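Local coordinates for DNA replication licensing factor MCM related protein (Thermoplasma acidophilum, PDB 4ME3) that probably unwinds DNA during replication as an ATP-driven MCM helicase, of which this zinc-binding N-terminal domain is likely to engage single-stranded DNA, at residues Gly76-Val79 against Ile80-Tyr84; Ser31-Ile34 against Asn35-Gln39; Lys184-Pro187 against Asn188-Glu191; Val156-Glu160 against Asn161-Glu165; Ile115-Ala118 against Asn119-Thr122. One frame throughout, in Å; residues are numbered along the deposited sequence.

In the fold
Interactions 1 and 2 belong to the helical part of this MCM N-terminal domain, with centres 12 Å apart. They meet at Y84, whose OH lies 3.1 Å from S31 OG, a probable hydrogen bond, while its ring packs on I34. Interactions 3 and 4 sit in the zinc-bearing part on one sheet, centres 13 Å apart; L185 CD2 touches L163 CD2 at 4.2 Å. The side chains of R186 and V156 are each about 12 Å from the zinc ion. Interaction 4 comes within about 6 Å of interaction 1, nearest atoms, without touching. Interaction 5 lies across the chain's centre from interactions 2 and 3, each about 35 Å away between centres.

Interaction 1: residues Gly76-Val79 against Ile80-Tyr84; sequences GEEV and ILQDY
V79 and D83, one helical turn apart, cross at a slant, and the methyl CG1 of V79 meets the carboxylate oxygen OD2 of D83 at 3.7 Å. That methyl stands opposite the backbone N (chi1 167°), which carries it forward along the helix. D83 also leans back: its CB is 3.1 Å from V79 O, the same oxygen that takes the D83 N-H at 2.8 Å. The charged end of D83 has its mate elsewhere, in a salt bridge to R22 of helix 14-27. The Y84 ring turns its edge to V79 O, which lies in the ring plane with CD1 nearest, its hydroxyl engaged by S31.

All this is the last stretch of helix 69-84 in the helical part of the MCM N-terminal domain, where the i to i+4 bonds run from I80 N to G76 O through to D83 N to V79 O. I80 and L81 each lay an aliphatic branch along a carbonyl one turn back: I80 CG1 is 3.5 Å from G76 O, and L81 CG is 3.4 Å from E77 O. From there I80 goes on to F25 and F96, L81 to Y41 and V89. Q82 starts the same way, its CG 3.2 Å from E78 O, and then runs out extended, ending with OE1 bonded to K18 NZ. E77 turns outward from this turn, and its OE2 accepts from L98 N.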
loop_
_atom_site.group_PDB
_atom_site.type_symbol
_atom_site.label_atom_id
_atom_site.label_comp_id
_atom_site.label_asym_id
_atom_site.label_seq_id
_atom_site.Cartn_x
_atom_site.Cartn_y
_atom_site.Cartn_z
ATOM N N GLY A 76 6.627 -7.663 -5.463
ATOM C CA GLY A 76 6.056 -8.920 -5.017
ATOM C C GLY A 76 4.605 -9.047 -5.440
ATOM O O GLY A 76 4.166 -10.106 -5.880
ATOM N N GLU A 77 3.855 -7.958 -5.300
ATOM C CA GLU A 77 2.453 -7.945 -5.696
ATOM C C GLU A 77 2.306 -8.210 -7.195
ATOM O O GLU A 77 1.428 -8.970 -7.612
ATOM C CB GLU A 77 1.793 -6.618 -5.281
ATOM C CG GLU A 77 1.601 -6.510 -3.770
ATOM C CD GLU A 77 1.291 -5.104 -3.277
ATOM O OE1 GLU A 77 1.362 -4.145 -4.076
ATOM O OE2 GLU A 77 0.989 -4.965 -2.069
ATOM N N GLU A 78 3.175 -7.610 -8.000
ATOM C CA GLU A 78 3.147 -7.826 -9.443
ATOM C C GLU A 78 3.371 -9.292 -9.798
ATOM O O GLU A 78 2.704 -9.829 -10.679
ATOM C CB GLU A 78 4.189 -6.956 -10.148
ATOM C CG GLU A 78 3.830 -5.478 -10.189
ATOM C CD GLU A 78 4.821 -4.661 -10.994
ATOM O OE1 GLU A 78 5.542 -5.250 -11.827
ATOM O OE2 GLU A 78 4.881 -3.430 -10.792
ATOM N N VAL A 79 4.308 -9.938 -9.111
ATOM C CA VAL A 79 4.581 -11.352 -9.348
ATOM C C VAL A 79 3.346 -12.200 -9.052
ATOM O O VAL A 79 2.989 -13.091 -9.821
ATOM C CB VAL A 79 5.765 -11.847 -8.499
ATOM C CG1 VAL A 79 5.836 -13.369 -8.510
ATOM C CG2 VAL A 79 7.065 -11.250 -9.010
ATOM N N ILE A 80 2.688 -11.917 -7.936
ATOM C CA ILE A 80 1.465 -12.620 -7.580
ATOM C C ILE A 80 0.383 -12.397 -8.634
ATOM O O ILE A 80 -0.268 -13.341 -9.071
ATOM C CB ILE A 80 0.958 -12.183 -6.199
ATOM C CG1 ILE A 80 1.909 -12.705 -5.118
ATOM C CG2 ILE A 80 -0.453 -12.695 -5.958
ATOM C CD1 ILE A 80 1.649 -12.156 -3.734
ATOM N N LEU A 81 0.207 -11.152 -9.059
ATOM C CA LEU A 81 -0.831 -10.826 -10.036
ATOM C C LEU A 81 -0.556 -11.439 -11.411
ATOM O O LEU A 81 -1.474 -11.925 -12.075
ATOM C CB LEU A 81 -0.979 -9.313 -10.163
ATOM C CG LEU A 81 -1.667 -8.627 -8.983
ATOM C CD1 LEU A 81 -1.420 -7.119 -9.022
ATOM C CD2 LEU A 81 -3.154 -8.920 -8.989
ATOM N N GLN A 82 0.703 -11.416 -11.831
ATOM C CA GLN A 82 1.074 -11.884 -13.165
ATOM C C GLN A 82 1.249 -13.400 -13.244
ATOM O O GLN A 82 0.823 -14.028 -14.213
ATOM C CB GLN A 82 2.365 -11.199 -13.624
ATOM C CG GLN A 82 2.230 -9.696 -13.815
ATOM C CD GLN A 82 3.524 -9.047 -14.274
ATOM O OE1 GLN A 82 4.601 -9.636 -14.174
ATOM N NE2 GLN A 82 3.422 -7.826 -14.786
ATOM N N ASP A 83 1.879 -13.985 -12.231
ATOM C CA ASP A 83 2.237 -15.402 -12.274
ATOM C C ASP A 83 1.154 -16.326 -11.710
ATOM O O ASP A 83 1.032 -17.476 -12.137
ATOM C CB ASP A 83 3.545 -15.637 -11.514
ATOM C CG ASP A 83 4.746 -15.007 -12.197
ATOM O OD1 ASP A 83 4.566 -14.296 -13.211
ATOM O OD2 ASP A 83 5.877 -15.218 -11.711
ATOM N N TYR A 84 0.376 -15.833 -10.752
ATOM C CA TYR A 84 -0.582 -16.681 -10.049
ATOM C C TYR A 84 -2.050 -16.358 -10.330
ATOM O O TYR A 84 -2.859 -17.264 -10.506
ATOM C CB TYR A 84 -0.345 -16.607 -8.539
ATOM C CG TYR A 84 0.930 -17.268 -8.079
ATOM C CD1 TYR A 84 2.136 -16.581 -8.092
ATOM C CD2 TYR A 84 0.927 -18.579 -7.621
ATOM C CE1 TYR A 84 3.298 -17.178 -7.667
ATOM C CE2 TYR A 84 2.089 -19.187 -7.192
ATOM C CZ TYR A 84 3.271 -18.482 -7.217
ATOM O OH TYR A 84 4.431 -19.085 -6.790
#

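Interaction 2: residues Ser31-Ile34 against Asn35-Gln39; sequences SDEI and NRIHQ
S31 O receives N35 N at 2.9 Å in the short helix 31-38 of the MCM N-terminal domain, and the carbonyls that follow are taken in order. D32 O receives R36 N, E33 O receives I37 N, and I34 O receives H38 N at 2.8 Å. E33 O has a second, weak donor in R36 N, whose N-H is thereby shared between two carbonyls. N35 folds its amide back over its own turn, bringing ND2 to 2.9 Å from S31 O, but the angle is too poor for a hydrogen bond.

Other polar ends look to helix 69-84: the S31 hydroxyl is satisfied by Y84, and H38 ND1 makes a weak bond to Y84 O. I34 lies between Y84 and L47 of strand 46-50, and I37 also packs on L47. R36 bends at chi3 (-59°) and doubles back on the first turn, so that D32 O and E33 CA lie over one face of its guanidinium, each toward the rim. Neither acid makes a salt bridge with it: E33 OE1 stays 5.1 Å from R36 NH2, and D32 OD2 5.4 Å from R36 NH1. R36 NH2 instead rests against aliphatic carbon, 3.7 Å from E33 CB.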
loop_
_atom_site.group_PDB
_atom_site.type_symbol
_atom_site.label_atom_id
_atom_site.label_comp_id
_atom_site.label_asym_id
_atom_site.label_seq_id
_atom_site.Cartn_x
_atom_site.Cartn_y
_atom_site.Cartn_z
ATOM N N SER A 31 3.100 -20.959 -2.463
ATOM C CA SER A 31 2.301 -21.216 -3.659
ATOM C C SER A 31 0.927 -21.791 -3.334
ATOM O O SER A 31 -0.069 -21.405 -3.947
ATOM C CB SER A 31 3.050 -22.157 -4.604
ATOM O OG SER A 31 4.275 -21.582 -5.022
ATOM N N ASP A 32 0.867 -22.715 -2.377
ATOM C CA ASP A 32 -0.399 -23.335 -2.006
ATOM C C ASP A 32 -1.372 -22.314 -1.428
ATOM O O ASP A 32 -2.557 -22.320 -1.764
ATOM C CB ASP A 32 -0.186 -24.477 -1.008
ATOM C CG ASP A 32 0.131 -25.797 -1.690
ATOM O OD1 ASP A 32 0.032 -25.870 -2.934
ATOM O OD2 ASP A 32 0.465 -26.768 -0.980
ATOM N N GLU A 33 -0.878 -21.438 -0.558
ATOM C CA GLU A 33 -1.727 -20.409 0.027
ATOM C C GLU A 33 -2.212 -19.450 -1.051
ATOM O O GLU A 33 -3.381 -19.059 -1.067
ATOM C CB GLU A 33 -0.984 -19.635 1.114
ATOM C CG GLU A 33 -1.836 -18.564 1.779
ATOM C CD GLU A 33 -1.199 -18.000 3.033
ATOM O OE1 GLU A 33 0.012 -18.226 3.244
ATOM O OE2 GLU A 33 -1.913 -17.333 3.811
ATOM N N ILE A 34 -1.311 -19.075 -1.953
ATOM C CA ILE A 34 -1.655 -18.152 -3.025
ATOM C C ILE A 34 -2.740 -18.746 -3.916
ATOM O O ILE A 34 -3.666 -18.051 -4.329
ATOM C CB ILE A 34 -0.426 -17.783 -3.873
ATOM C CG1 ILE A 34 0.607 -17.046 -3.010
ATOM C CG2 ILE A 34 -0.841 -16.908 -5.052
ATOM C CD1 ILE A 34 1.939 -16.804 -3.695
ATOM N N ASN A 35 -2.633 -20.039 -4.202
ATOM C CA ASN A 35 -3.628 -20.708 -5.029
ATOM C C ASN A 35 -4.984 -20.813 -4.332
ATOM O O ASN A 35 -6.022 -20.864 -4.991
ATOM C CB ASN A 35 -3.125 -22.088 -5.458
ATOM C CG ASN A 35 -1.986 -22.003 -6.461
ATOM O OD1 ASN A 35 -1.994 -21.152 -7.352
ATOM N ND2 ASN A 35 -0.999 -22.879 -6.316
ATOM N N ARG A 36 -4.978 -20.841 -3.002
ATOM C CA ARG A 36 -6.225 -20.792 -2.244
ATOM C C ARG A 36 -6.854 -19.406 -2.331
ATOM O O ARG A 36 -8.073 -19.274 -2.454
ATOM C CB ARG A 36 -5.995 -21.171 -0.781
ATOM C CG ARG A 36 -5.925 -22.669 -0.545
ATOM C CD ARG A 36 -6.138 -23.011 0.916
ATOM N NE ARG A 36 -5.142 -22.385 1.780
ATOM C CZ ARG A 36 -3.914 -22.852 1.973
ATOM N NH1 ARG A 36 -3.507 -23.953 1.354
ATOM N NH2 ARG A 36 -3.083 -22.212 2.784
ATOM N N ILE A 37 -6.020 -18.374 -2.264
ATOM C CA ILE A 37 -6.489 -16.999 -2.421
ATOM C C ILE A 37 -7.050 -16.800 -3.824
ATOM O O ILE A 37 -8.057 -16.116 -4.021
ATOM C CB ILE A 37 -5.341 -15.997 -2.194
ATOM C CG1 ILE A 37 -4.834 -16.088 -0.754
ATOM C CG2 ILE A 37 -5.801 -14.581 -2.501
ATOM C CD1 ILE A 37 -3.544 -15.325 -0.514
ATOM N N HIS A 38 -6.381 -17.404 -4.798
ATOM C CA HIS A 38 -6.799 -17.345 -6.192
ATOM C C HIS A 38 -8.273 -17.715 -6.355
ATOM O O HIS A 38 -8.998 -17.100 -7.140
ATOM C CB HIS A 38 -5.923 -18.288 -7.017
ATOM C CG HIS A 38 -6.419 -18.518 -8.410
ATOM N ND1 HIS A 38 -5.906 -17.853 -9.500
ATOM C CD2 HIS A 38 -7.374 -19.349 -8.890
ATOM C CE1 HIS A 38 -6.527 -18.258 -10.594
ATOM N NE2 HIS A 38 -7.423 -19.165 -10.251
ATOM N N GLN A 39 -8.711 -18.717 -5.605
ATOM C CA GLN A 39 -10.083 -19.203 -5.701
ATOM C C GLN A 39 -11.100 -18.191 -5.181
ATOM O O GLN A 39 -12.287 -18.281 -5.496
ATOM C CB GLN A 39 -10.230 -20.513 -4.927
ATOM C CG GLN A 39 -9.465 -21.673 -5.539
ATOM C CD GLN A 39 -9.861 -21.933 -6.981
ATOM O OE1 GLN A 39 -9.006 -22.040 -7.860
ATOM N NE2 GLN A 39 -11.161 -22.043 -7.229
#

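Interaction 3: residues Lys184-Pro187 against Asn188-Glu191; sequences KLRP and NLSE
L185 and S190 touch loosely across the tight link that takes the chain from strand 183-185 into strand 191-201, both of which pair with strand 123-147 in the part of the MCM N-terminal domain assigned to the OB family, near the zinc site. L185 CD1 comes no nearer than 4.4 Å to S190 OG and also packs on A143 and F145.

R186 does more. Its carbonyl oxygen accepts two donors, the hydroxyl S190 OG at 2.8 Å and L189 N at 3.0 Å, which reach it from opposite faces of the carbonyl plane. S190 OG in turn takes the N-H of A144, so the hydroxyl links the turn to the neighbouring strand. The R186 side chain folds at chi2 (-70°) and again at chi3, and runs beside L189, pointing the same way. L189 CD1 then sits over one face of the guanidinium, off toward its rim, 3.8 Å from R186 CZ, while NH1 forms a salt bridge with E146.

P187 takes the second place of the R186-L189 turn, where its phi of -57° fits. Its own carbonyl starts the next, overlapping turn, P187-S190: S190 N stands 3.0 Å from P187 O, well above the carbonyl plane.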
loop_
_atom_site.group_PDB
_atom_site.type_symbol
_atom_site.label_atom_id
_atom_site.label_comp_id
_atom_site.label_asym_id
_atom_site.label_seq_id
_atom_site.Cartn_x
_atom_site.Cartn_y
_atom_site.Cartn_z
ATOM N N LYS A 184 -12.356 11.530 -19.180
ATOM C CA LYS A 184 -13.454 11.691 -18.234
ATOM C C LYS A 184 -13.422 10.581 -17.192
ATOM O O LYS A 184 -13.557 9.410 -17.528
ATOM C CB LYS A 184 -14.791 11.658 -18.976
ATOM C CG LYS A 184 -16.010 11.813 -18.077
ATOM C CD LYS A 184 -17.305 11.814 -18.877
ATOM C CE LYS A 184 -17.699 10.408 -19.303
ATOM N NZ LYS A 184 -18.942 10.385 -20.127
ATOM N N LEU A 185 -13.245 10.954 -15.927
ATOM C CA LEU A 185 -13.247 9.988 -14.834
ATOM C C LEU A 185 -14.615 9.317 -14.719
ATOM O O LEU A 185 -15.651 9.983 -14.758
ATOM C CB LEU A 185 -12.881 10.679 -13.515
ATOM C CG LEU A 185 -12.810 9.802 -12.259
ATOM C CD1 LEU A 185 -11.676 8.793 -12.354
ATOM C CD2 LEU A 185 -12.648 10.668 -11.019
ATOM N N ARG A 186 -14.606 7.994 -14.584
ATOM C CA ARG A 186 -15.831 7.211 -14.461
ATOM C C ARG A 186 -15.834 6.457 -13.133
ATOM O O ARG A 186 -15.429 5.296 -13.074
ATOM C CB ARG A 186 -15.932 6.210 -15.609
ATOM C CG ARG A 186 -15.877 6.836 -16.989
ATOM C CD ARG A 186 -17.140 7.626 -17.290
ATOM N NE ARG A 186 -18.336 6.801 -17.150
ATOM C CZ ARG A 186 -18.751 5.920 -18.055
ATOM N NH1 ARG A 186 -18.067 5.737 -19.179
ATOM N NH2 ARG A 186 -19.853 5.215 -17.836
ATOM N N PRO A 187 -16.301 7.113 -12.063
ATOM C CA PRO A 187 -16.262 6.525 -10.718
ATOM C C PRO A 187 -16.973 5.175 -10.619
ATOM O O PRO A 187 -16.488 4.273 -9.937
ATOM C CB PRO A 187 -16.978 7.572 -9.858
ATOM C CG PRO A 187 -16.829 8.849 -10.609
ATOM C CD PRO A 187 -16.884 8.466 -12.053
ATOM N N ASN A 188 -18.108 5.028 -11.291
ATOM C CA ASN A 188 -18.883 3.797 -11.176
ATOM C C ASN A 188 -18.196 2.593 -11.824
ATOM O O ASN A 188 -18.582 1.453 -11.576
ATOM C CB ASN A 188 -20.288 3.990 -11.749
ATOM C CG ASN A 188 -21.102 4.996 -10.957
ATOM O OD1 ASN A 188 -20.745 5.349 -9.832
ATOM N ND2 ASN A 188 -22.204 5.458 -11.536
ATOM N N LEU A 189 -17.179 2.850 -12.643
ATOM C CA LEU A 189 -16.407 1.784 -13.276
ATOM C C LEU A 189 -15.024 1.651 -12.641
ATOM O O LEU A 189 -14.177 0.894 -13.121
ATOM C CB LEU A 189 -16.251 2.060 -14.771
ATOM C CG LEU A 189 -17.541 2.046 -15.591
ATOM C CD1 LEU A 189 -17.281 2.580 -16.986
ATOM C CD2 LEU A 189 -18.114 0.640 -15.652
ATOM N N SER A 190 -14.803 2.394 -11.565
ATOM C CA SER A 190 -13.515 2.408 -10.894
ATOM C C SER A 190 -13.560 1.539 -9.645
ATOM O O SER A 190 -14.636 1.178 -9.163
ATOM C CB SER A 190 -13.139 3.841 -10.513
ATOM O OG SER A 190 -13.105 4.683 -11.655
ATOM N N GLU A 191 -12.386 1.205 -9.124
ATOM C CA GLU A 191 -12.293 0.455 -7.881
ATOM C C GLU A 191 -11.891 1.362 -6.728
ATOM O O GLU A 191 -10.918 2.105 -6.823
ATOM C CB GLU A 191 -11.293 -0.693 -8.024
ATOM C CG GLU A 191 -11.837 -1.870 -8.817
ATOM C CD GLU A 191 -13.122 -2.419 -8.223
ATOM O OE1 GLU A 191 -13.068 -2.966 -7.100
ATOM O OE2 GLU A 191 -14.185 -2.295 -8.872
#

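Interaction 4: residues Val156-Glu160 against Asn161-Glu165; sequences VEQTE and NRLSE
Q158 lays its amide against the backbone of S164 and pairs with both of its polar groups. S164 N donates to OE1 at 2.8 Å on a lone pair, with an N-H...O angle of 173°, and NE2 donates to S164 O at 3.0 Å, again in the carbonyl plane. A fold at chi2 (-63°) brings the amide back toward the end of strand 153-157, where NE2 also donates to V156 O. Gripped at both ends, the amide is fixed in its rotation.

L163 crosses it with CD1 3.5 Å from OE1, and V156 CG1 rests 3.7 Å from S164 O. A water accepts from E160 N at 2.9 Å and lies close to Q158 OE1, R162 O and S164 OG. Further round, E160 and R162 run side by side: E160 OE1 touches R162 CG, but their charged planes stand 81° apart and no N-H points at the carboxylate. A leucine in place of Q158 would probably leave S164 N, S164 O and V156 O without these mates and the loop freer to move away from residues 156-158.

Here a side-chain amide plays the part of a neighbouring strand's backbone, closing the loop after strand 153-157 in the zinc-bearing part of the MCM N-terminal domain.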
loop_
_atom_site.group_PDB
_atom_site.type_symbol
_atom_site.label_atom_id
_atom_site.label_comp_id
_atom_site.label_asym_id
_atom_site.label_seq_id
_atom_site.Cartn_x
_atom_site.Cartn_y
_atom_site.Cartn_z
ATOM N N VAL A 156 -5.927 3.930 -14.367
ATOM C CA VAL A 156 -4.715 4.458 -13.754
ATOM C C VAL A 156 -4.759 4.239 -12.249
ATOM O O VAL A 156 -5.690 4.681 -11.578
ATOM C CB VAL A 156 -4.553 5.962 -14.026
ATOM C CG1 VAL A 156 -3.249 6.474 -13.418
ATOM C CG2 VAL A 156 -4.597 6.244 -15.518
ATOM N N GLU A 157 -3.750 3.553 -11.723
ATOM C CA GLU A 157 -3.649 3.339 -10.287
ATOM C C GLU A 157 -3.404 4.666 -9.583
ATOM O O GLU A 157 -2.623 5.494 -10.054
ATOM C CB GLU A 157 -2.516 2.363 -9.963
ATOM C CG GLU A 157 -2.386 2.051 -8.483
ATOM C CD GLU A 157 -1.192 1.171 -8.172
ATOM O OE1 GLU A 157 -0.540 0.694 -9.122
ATOM O OE2 GLU A 157 -0.900 0.961 -6.976
ATOM N N GLN A 158 -4.076 4.861 -8.453
ATOM C CA GLN A 158 -3.952 6.091 -7.685
ATOM C C GLN A 158 -3.081 5.860 -6.457
ATOM O O GLN A 158 -3.280 4.902 -5.714
ATOM C CB GLN A 158 -5.334 6.585 -7.264
ATOM C CG GLN A 158 -6.277 6.792 -8.426
ATOM C CD GLN A 158 -5.796 7.872 -9.371
ATOM O OE1 GLN A 158 -5.484 8.982 -8.947
ATOM N NE2 GLN A 158 -5.721 7.547 -10.657
ATOM N N THR A 159 -2.107 6.740 -6.256
ATOM C CA THR A 159 -1.176 6.604 -5.144
ATOM C C THR A 159 -1.069 7.878 -4.310
ATOM O O THR A 159 -0.466 7.871 -3.238
ATOM C CB THR A 159 0.227 6.226 -5.650
ATOM O OG1 THR A 159 0.660 7.183 -6.626
ATOM C CG2 THR A 159 0.211 4.840 -6.277
ATOM N N GLU A 160 -1.658 8.967 -4.797
ATOM C CA GLU A 160 -1.548 10.255 -4.126
ATOM C C GLU A 160 -2.919 10.817 -3.774
ATOM O O GLU A 160 -3.947 10.302 -4.215
ATOM C CB GLU A 160 -0.794 11.248 -5.012
ATOM C CG GLU A 160 0.632 10.830 -5.329
ATOM C CD GLU A 160 1.383 11.879 -6.127
ATOM O OE1 GLU A 160 0.801 12.949 -6.403
ATOM O OE2 GLU A 160 2.557 11.632 -6.478
ATOM N N ASN A 161 -2.926 11.879 -2.975
ATOM C CA ASN A 161 -4.166 12.530 -2.577
ATOM C C ASN A 161 -4.812 13.258 -3.749
ATOM O O ASN A 161 -6.029 13.440 -3.780
ATOM C CB ASN A 161 -3.906 13.504 -1.428
ATOM C CG ASN A 161 -3.507 12.797 -0.147
ATOM O OD1 ASN A 161 -3.253 11.591 -0.144
ATOM N ND2 ASN A 161 -3.448 13.543 0.950
ATOM N N ARG A 162 -3.989 13.675 -4.708
ATOM C CA ARG A 162 -4.488 14.315 -5.919
ATOM C C ARG A 162 -4.667 13.273 -7.020
ATOM O O ARG A 162 -3.867 12.351 -7.147
ATOM C CB ARG A 162 -3.526 15.410 -6.387
ATOM C CG ARG A 162 -2.181 14.889 -6.868
ATOM C CD ARG A 162 -1.356 15.987 -7.516
ATOM N NE ARG A 162 -0.872 16.971 -6.550
ATOM C CZ ARG A 162 -0.189 18.064 -6.877
ATOM N NH1 ARG A 162 0.085 18.323 -8.150
ATOM N NH2 ARG A 162 0.215 18.903 -5.934
ATOM N N LEU A 163 -5.723 13.432 -7.812
ATOM C CA LEU A 163 -6.037 12.490 -8.881
ATOM C C LEU A 163 -4.941 12.445 -9.942
ATOM O O LEU A 163 -4.527 13.479 -10.462
ATOM C CB LEU A 163 -7.362 12.876 -9.538
ATOM C CG LEU A 163 -7.848 11.962 -10.665
ATOM C CD1 LEU A 163 -8.311 10.624 -10.110
ATOM C CD2 LEU A 163 -8.957 12.633 -11.455
ATOM N N SER A 164 -4.477 11.239 -10.259
ATOM C CA SER A 164 -3.527 11.039 -11.348
ATOM C C SER A 164 -4.282 10.690 -12.626
ATOM O O SER A 164 -4.956 9.664 -12.693
ATOM C CB SER A 164 -2.547 9.915 -11.008
ATOM O OG SER A 164 -1.856 10.185 -9.802
ATOM N N GLU A 165 -4.172 11.550 -13.635
ATOM C CA GLU A 165 -4.861 11.330 -14.901
ATOM C C GLU A 165 -3.918 10.697 -15.920
ATOM O O GLU A 165 -2.700 10.819 -15.800
ATOM C CB GLU A 165 -5.401 12.650 -15.456
ATOM C CG GLU A 165 -6.919 12.715 -15.531
ATOM C CD GLU A 165 -7.420 13.582 -16.674
ATOM O OE1 GLU A 165 -6.590 14.227 -17.349
ATOM O OE2 GLU A 165 -8.648 13.610 -16.902
HETATM O O HOH W 1 -3.162 9.549 -7.196
#

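Interaction 5: residues Ile115-Ala118 against Asn119-Thr122; sequences IRSA and NIGT
A short 3-10 segment at S117-N119, held by two successive bonds, leads into a type II beta turn, N119 to T122, on the approach to strand 123-147 of the OB fold. N119 belongs to both and is tied to R116 twice. Its backbone N donates to R116 O at 2.9 Å, from above the carbonyl plane. Its side chain answers in the reverse sense: CG lies beside its own backbone N (chi1 -59°), which turns OD1 back to accept R116 N at 2.9 Å, in plane, on a lone pair and nearly straight at 165°. I115 passes by the same amide, with CG2 4.1 Å from OD1. Replacing N119 by an alanine would probably leave the R116 N-H without its acceptor and the start of the turn less firmly set.

One residue further on, I120 N donates to S117 O, and the I120 side chain curls back along that carbonyl, with CG1 3.4 Å from S117 O. I115, N119 and I120 all rest on L240 of strand 233-247. The R116 side chain, bent at chi2, leads away from the turn, and its NH1 donates to I115 O at 2.9 Å and also to R113 O.

N119 O closes the second turn by taking two donors from T122 on the same face, the backbone N and the hydroxyl OG1, the latter at 2.6 Å. G121, with phi at +89°, holds the third place, where a type II turn favours glycine, and the backbone of G121 and T122 bonds to L240 as the chain enters the OB-fold sheet.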
loop_
_atom_site.group_PDB
_atom_site.type_symbol
_atom_site.label_atom_id
_atom_site.label_comp_id
_atom_site.label_asym_id
_atom_site.label_seq_id
_atom_site.Cartn_x
_atom_site.Cartn_y
_atom_site.Cartn_z
ATOM N N ILE A 115 11.429 8.665 16.422
ATOM C CA ILE A 115 11.394 8.649 14.965
ATOM C C ILE A 115 12.100 9.884 14.406
ATOM O O ILE A 115 11.938 10.984 14.934
ATOM C CB ILE A 115 9.938 8.596 14.456
ATOM C CG1 ILE A 115 9.300 7.264 14.867
ATOM C CG2 ILE A 115 9.893 8.778 12.948
ATOM C CD1 ILE A 115 7.811 7.175 14.605
ATOM N N ARG A 116 12.881 9.696 13.344
ATOM C CA ARG A 116 13.628 10.793 12.722
ATOM C C ARG A 116 13.530 10.735 11.200
ATOM O O ARG A 116 13.009 9.772 10.636
ATOM C CB ARG A 116 15.097 10.736 13.148
ATOM C CG ARG A 116 15.322 10.875 14.640
ATOM C CD ARG A 116 15.134 12.306 15.126
ATOM N NE ARG A 116 15.493 12.432 16.538
ATOM C CZ ARG A 116 14.659 12.224 17.551
ATOM N NH1 ARG A 116 13.391 11.890 17.330
ATOM N NH2 ARG A 116 15.094 12.356 18.798
ATOM N N SER A 117 14.039 11.766 10.534
ATOM C CA SER A 117 13.958 11.852 9.079
ATOM C C SER A 117 14.656 10.691 8.378
ATOM O O SER A 117 14.263 10.300 7.282
ATOM C CB SER A 117 14.539 13.182 8.594
ATOM O OG SER A 117 13.664 14.250 8.915
ATOM N N ALA A 118 15.682 10.137 9.014
ATOM C CA ALA A 118 16.413 9.008 8.442
ATOM C C ALA A 118 15.510 7.786 8.271
ATOM O O ALA A 118 15.816 6.887 7.490
ATOM C CB ALA A 118 17.614 8.662 9.313
ATOM N N ASN A 119 14.400 7.760 9.002
ATOM C CA ASN A 119 13.448 6.650 8.926
ATOM C C ASN A 119 12.442 6.785 7.787
ATOM O O ASN A 119 11.727 5.833 7.466
ATOM C CB ASN A 119 12.685 6.525 10.246
ATOM C CG ASN A 119 13.596 6.277 11.428
ATOM O OD1 ASN A 119 13.564 7.011 12.417
ATOM N ND2 ASN A 119 14.416 5.240 11.336
ATOM N N ILE A 120 12.368 7.966 7.186
ATOM C CA ILE A 120 11.369 8.222 6.154
ATOM C C ILE A 120 11.564 7.296 4.958
ATOM O O ILE A 120 12.673 7.153 4.438
ATOM C CB ILE A 120 11.400 9.691 5.689
ATOM C CG1 ILE A 120 10.955 10.608 6.828
ATOM C CG2 ILE A 120 10.499 9.888 4.479
ATOM C CD1 ILE A 120 11.179 12.092 6.551
ATOM N N GLY A 121 10.477 6.653 4.541
ATOM C CA GLY A 121 10.500 5.777 3.387
ATOM C C GLY A 121 10.854 4.344 3.723
ATOM O O GLY A 121 10.880 3.488 2.839
ATOM N N THR A 122 11.117 4.073 4.996
ATOM C CA THR A 122 11.506 2.734 5.431
ATOM C C THR A 122 10.392 2.048 6.215
ATOM O O THR A 122 9.412 2.683 6.614
ATOM C CB THR A 122 12.777 2.772 6.301
ATOM O OG1 THR A 122 12.472 3.326 7.588
ATOM C CG2 THR A 122 13.858 3.606 5.626
#